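Local coordinates for putative esterase PA1618 (Pseudomonas aeruginosa, PDB 4QD8), which probably hydrolyses acyl-CoA thioesters, possibly 1,4-dihydroxy-2-naphthoyl-CoA, and binds phenacyl-CoA in a hotdog-fold subunit, at residues Asn19-Gly22 / Asp23-Ile27. Numbering follows the deposited sequence.
Sequences NSIG and DLLGI
The peptide of Ser-20 presents its carbonyl oxygen to Leu-24 N, 3.3 Å away and in the carbonyl plane, and the same Ser-20 O also receives a weak, bent bond from Asp-23 N. Alongside that oxygen lies the CB of Asp-23, while the Asp-23 carboxylate reaches back toward the chain entering the helix, OD2 stopping 4.1 Å from Asn-19 N. Ile-21 O accepts Leu-25 N at 2.9 Å, nearly straight off its carbonyl, and Leu-25 CG rests 3.4 Å from the same oxygen.

Both ends are worked examples of helix termination. Ser-20 holds the N-cap position, yet its hydroxyl turns away to Gln-17 O. At the other end Gly-26, with phi at 78°, closes a Schellman motif: Ile-27 N returns to Gly-22 O at 2.9 Å, again in the carbonyl plane, and Gly-26 N bonds to Asp-23 O. The reversal brings Ile-27 CD1 to 4.0 Å from Gly-22 CA, an apolar contact across the motif.

One turn apart, Ile-21 and Leu-25 meet obliquely. Ile-21 CG1, set anti to the backbone N (chi1 -169°), lies 3.9 Å from Leu-25 CD1. Leu-25 continues onto Val-61 of helix 56-72, the long helix of the hotdog fold, and onto Leu-24 of a second subunit; Ile-27 also packs on the long helix.

Chemically, four successive carbonyls, those of Ser-20, Ile-21, Gly-22 and Asp-23, accept N-H groups from within the same nine residues, so the carbonyls of this short turn are taken up locally, while the backbone of Ile-21 also bonds to the second subunit. With Leu-25 packed on both neighbours, the turn lies between helix 56-72 and the subunit interface.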
# COMPACT_ATOMS: atom_id res chain seq x y z
N ASN A 19 -3.32 -2.60 -29.65
CA ASN A 19 -3.81 -3.90 -29.19
C ASN A 19 -3.52 -4.18 -27.72
O ASN A 19 -3.28 -5.33 -27.34
CB ASN A 19 -3.23 -5.04 -30.03
CG ASN A 19 -3.60 -4.94 -31.50
OD1 ASN A 19 -4.65 -4.41 -31.86
ND2 ASN A 19 -2.72 -5.44 -32.36
N SER A 20 -3.54 -3.14 -26.89
CA SER A 20 -3.39 -3.34 -25.46
C SER A 20 -4.37 -2.41 -24.75
O SER A 20 -5.04 -1.59 -25.39
CB SER A 20 -1.96 -3.07 -25.01
OG SER A 20 -1.68 -1.68 -25.01
N ILE A 21 -4.47 -2.51 -23.43
CA ILE A 21 -5.50 -1.75 -22.71
C ILE A 21 -5.32 -0.24 -22.84
O ILE A 21 -6.30 0.52 -22.86
CB ILE A 21 -5.60 -2.20 -21.23
CG1 ILE A 21 -6.84 -1.60 -20.55
CG2 ILE A 21 -4.31 -1.85 -20.48
CD1 ILE A 21 -7.10 -2.18 -19.17
N GLY A 22 -4.07 0.21 -22.93
CA GLY A 22 -3.81 1.64 -23.02
C GLY A 22 -4.45 2.27 -24.25
O GLY A 22 -4.98 3.39 -24.19
N ASP A 23 -4.42 1.54 -25.35
CA ASP A 23 -5.07 2.01 -26.57
C ASP A 23 -6.59 1.99 -26.40
O ASP A 23 -7.28 2.94 -26.80
CB ASP A 23 -4.68 1.10 -27.74
CG ASP A 23 -4.98 1.73 -29.09
OD1 ASP A 23 -4.96 2.97 -29.18
OD2 ASP A 23 -5.25 0.97 -30.04
N LEU A 24 -7.09 0.92 -25.81
CA LEU A 24 -8.52 0.78 -25.55
C LEU A 24 -9.06 1.94 -24.71
O LEU A 24 -10.15 2.46 -24.99
CB LEU A 24 -8.80 -0.56 -24.85
CG LEU A 24 -10.27 -0.99 -24.77
CD1 LEU A 24 -10.81 -1.18 -26.16
CD2 LEU A 24 -10.44 -2.26 -23.97
N LEU A 25 -8.31 2.38 -23.71
CA LEU A 25 -8.78 3.44 -22.82
C LEU A 25 -8.42 4.85 -23.25
O LEU A 25 -8.78 5.81 -22.58
CB LEU A 25 -8.28 3.20 -21.39
CG LEU A 25 -8.63 1.84 -20.76
CD1 LEU A 25 -8.13 1.83 -19.32
CD2 LEU A 25 -10.13 1.58 -20.84
N GLY A 26 -7.68 4.99 -24.35
CA GLY A 26 -7.31 6.31 -24.83
C GLY A 26 -6.17 6.97 -24.07
O GLY A 26 -6.04 8.19 -24.09
N ILE A 27 -5.34 6.17 -23.42
CA ILE A 27 -4.15 6.71 -22.77
C ILE A 27 -3.22 7.33 -23.81
O ILE A 27 -2.92 6.74 -24.85
CB ILE A 27 -3.41 5.65 -21.92
CG1 ILE A 27 -4.29 5.23 -20.74
CG2 ILE A 27 -2.07 6.19 -21.42
CD1 ILE A 27 -3.70 4.07 -19.88